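Local structure of N-acetylgalactosaminyltransferase 7 (Homo sapiens, 6IWR) at residues V248-Y251 with A252-A256. The protein belongs to the polypeptide GalNAc transferase family and joins a GT-A glycosyltransferase domain to a ricin-type beta-trefoil lectin domain. Numbering follows the deposited sequence.
Sequences VNWY and APLVA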
ATOM      1  N   VAL A 248      33.399  -6.450 -10.739  1.00 21.10           N
ATOM      2  CA  VAL A 248      34.714  -6.969 -11.129  1.00 28.90           C
ATOM      3  C   VAL A 248      35.764  -6.434 -10.172  1.00 27.88           C
ATOM      4  O   VAL A 248      35.704  -5.282  -9.727  1.00 28.31           O
ATOM      5  CB  VAL A 248      35.083  -6.670 -12.608  1.00 28.64           C
ATOM      6  CG1 VAL A 248      33.863  -6.571 -13.510  1.00 21.99           C
ATOM      7  CG2 VAL A 248      36.044  -5.493 -12.763  1.00 22.53           C
ATOM      8  N   ASN A 249      36.732  -7.293  -9.858  1.00 27.43           N
ATOM      9  CA  ASN A 249      37.732  -7.051  -8.825  1.00 26.97           C
ATOM     10  C   ASN A 249      37.078  -6.622  -7.518  1.00 28.86           C
ATOM     11  O   ASN A 249      37.423  -5.587  -6.935  1.00 32.25           O
ATOM     12  CB  ASN A 249      38.765  -6.024  -9.274  1.00 27.15           C
ATOM     13  CG  ASN A 249      39.912  -5.933  -8.316  1.00 28.35           C
ATOM     14  OD1 ASN A 249      40.181  -6.884  -7.587  1.00 25.37           O
ATOM     15  ND2 ASN A 249      40.592  -4.799  -8.296  1.00 25.75           N
ATOM     16  N   TRP A 250      36.120  -7.440  -7.051  1.00 25.66           N
ATOM     17  CA  TRP A 250      35.489  -7.212  -5.754  1.00 25.25           C
ATOM     18  C   TRP A 250      36.284  -7.812  -4.624  1.00 25.99           C
ATOM     19  O   TRP A 250      36.107  -7.397  -3.471  1.00 30.79           O
ATOM     20  CB  TRP A 250      34.080  -7.811  -5.683  1.00 23.78           C
ATOM     21  CG  TRP A 250      34.073  -9.315  -5.740  1.00 24.39           C
ATOM     22  CD1 TRP A 250      34.379 -10.088  -6.826  1.00 26.60           C
ATOM     23  CD2 TRP A 250      33.739 -10.236  -4.676  1.00 27.11           C
ATOM     24  NE1 TRP A 250      34.240 -11.424  -6.513  1.00 25.03           N
ATOM     25  CE2 TRP A 250      33.862 -11.547  -5.205  1.00 22.92           C
ATOM     26  CE3 TRP A 250      33.333 -10.081  -3.337  1.00 26.75           C
ATOM     27  CZ2 TRP A 250      33.609 -12.697  -4.446  1.00 21.14           C
ATOM     28  CZ3 TRP A 250      33.082 -11.237  -2.576  1.00 25.05           C
ATOM     29  CH2 TRP A 250      33.224 -12.525  -3.140  1.00 25.71           C
ATOM     30  N   TYR A 251      37.158  -8.764  -4.931  1.00 24.11           N
ATOM     31  CA  TYR A 251      37.730  -9.620  -3.908  1.00 22.75           C
ATOM     32  C   TYR A 251      38.909  -8.958  -3.202  1.00 24.68           C
ATOM     33  O   TYR A 251      38.976  -8.946  -1.966  1.00 26.27           O
ATOM     34  CB  TYR A 251      38.140 -10.953  -4.524  1.00 22.78           C
ATOM     35  CG  TYR A 251      38.582 -11.931  -3.476  1.00 26.67           C
ATOM     36  CD1 TYR A 251      37.659 -12.748  -2.843  1.00 22.92           C
ATOM     37  CD2 TYR A 251      39.930 -12.010  -3.075  1.00 26.53           C
ATOM     38  CE1 TYR A 251      38.054 -13.636  -1.848  1.00 26.74           C
ATOM     39  CE2 TYR A 251      40.333 -12.890  -2.082  1.00 23.87           C
ATOM     40  CZ  TYR A 251      39.384 -13.699  -1.471  1.00 24.19           C
ATOM     41  OH  TYR A 251      39.750 -14.583  -0.490  1.00 24.78           O
ATOM     42  N   ALA A 252      39.863  -8.428  -3.954  1.00 23.98           N
ATOM     43  CA  ALA A 252      41.070  -7.884  -3.326  1.00 23.74           C
ATOM     44  C   ALA A 252      40.756  -6.692  -2.428  1.00 24.27           C
ATOM     45  O   ALA A 252      41.151  -6.700  -1.252  1.00 28.68           O
ATOM     46  CB  ALA A 252      42.097  -7.532  -4.409  1.00 21.65           C
ATOM     47  N   PRO A 253      40.074  -5.660  -2.895  1.00 22.85           N
ATOM     48  CA  PRO A 253      39.645  -4.581  -1.984  1.00 24.66           C
ATOM     49  C   PRO A 253      38.953  -5.089  -0.720  1.00 26.31           C
ATOM     50  O   PRO A 253      39.199  -4.559   0.372  1.00 28.03           O
ATOM     51  CB  PRO A 253      38.683  -3.748  -2.849  1.00 26.78           C
ATOM     52  CG  PRO A 253      38.702  -4.375  -4.238  1.00 28.72           C
ATOM     53  CD  PRO A 253      39.320  -5.708  -4.157  1.00 24.88           C
ATOM     54  N   LEU A 254      38.099  -6.113  -0.838  1.00 24.95           N
ATOM     55  CA  LEU A 254      37.316  -6.556   0.313  1.00 24.19           C
ATOM     56  C   LEU A 254      38.160  -7.341   1.313  1.00 25.61           C
ATOM     57  O   LEU A 254      37.983  -7.206   2.530  1.00 28.74           O
ATOM     58  CB  LEU A 254      36.136  -7.404  -0.156  1.00 27.39           C
ATOM     59  CG  LEU A 254      35.108  -7.823   0.894  1.00 20.67           C
ATOM     60  CD1 LEU A 254      34.137  -6.717   1.162  1.00 22.99           C
ATOM     61  CD2 LEU A 254      34.374  -9.024   0.425  1.00 19.68           C
ATOM     62  N   VAL A 255      39.079  -8.177   0.832  1.00 23.20           N
ATOM     63  CA  VAL A 255      39.869  -8.980   1.760  1.00 24.84           C
ATOM     64  C   VAL A 255      41.232  -8.378   2.112  1.00 25.16           C
ATOM     65  O   VAL A 255      41.917  -8.887   3.015  1.00 28.92           O
ATOM     66  CB  VAL A 255      40.028 -10.394   1.182  1.00 22.87           C
ATOM     67  CG1 VAL A 255      40.782 -11.278   2.148  1.00 27.27           C
ATOM     68  CG2 VAL A 255      38.660 -10.972   0.899  1.00 24.70           C
ATOM     69  N   ALA A 256      41.656  -7.322   1.449  1.00 22.42           N
ATOM     70  CA  ALA A 256      42.927  -6.720   1.838  1.00 26.82           C
ATOM     71  C   ALA A 256      42.889  -6.224   3.278  1.00 28.43           C
ATOM     72  O   ALA A 256      43.784  -6.581   4.062  1.00 29.06           O
ATOM     73  CB  ALA A 256      43.303  -5.602   0.856  1.00 22.04           C
TER
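Val255 lays its CG2 methyl over one face of the Tyr251 ring, 3.9 Å from the ring centroid and only 17° off the normal, a CH-pi contact one helical turn along. With CG anti to the backbone N (chi1 -173°), the ring is carried to where its face can meet CG2, the two side chains meeting at a slant, and CG2 settles nearest to CZ, at the hydroxyl end of the ring. The backbone ties the same two residues together: Val255 N donates to Tyr251 O over 2.9 Å, an i to i+4 bond. Outside the segments, Tyr251 OH bonds to Leu147 O and Ser149 OG, which fixes the far end of the ring. Next to this, Leu254 CD2 meets the benzo part of the Trp250 indole obliquely, 3.9 Å from CZ3, while Trp250 NE1 reaches Thr174 OG1. Ile238 of strand 236-240 touches Trp250, Tyr251 and Leu254, so this side is the tightly packed one. The Asn249 side chain is the looser element: its OD1 stays 3.7 Å from Pro253 CD and 3.8 Å from Ala252 CB, with no hydrogen bond between the segments there. Even here the residues are buried, with Phe75 and Glu76 against Asn249 and Tyr142 against Pro253. The loop after strand 244-246 thus leads into helix 251-260, with Trp250, Tyr251, Leu254 and Val255 packed against strand 236-240 of the central beta-sheet of the GT-A fold.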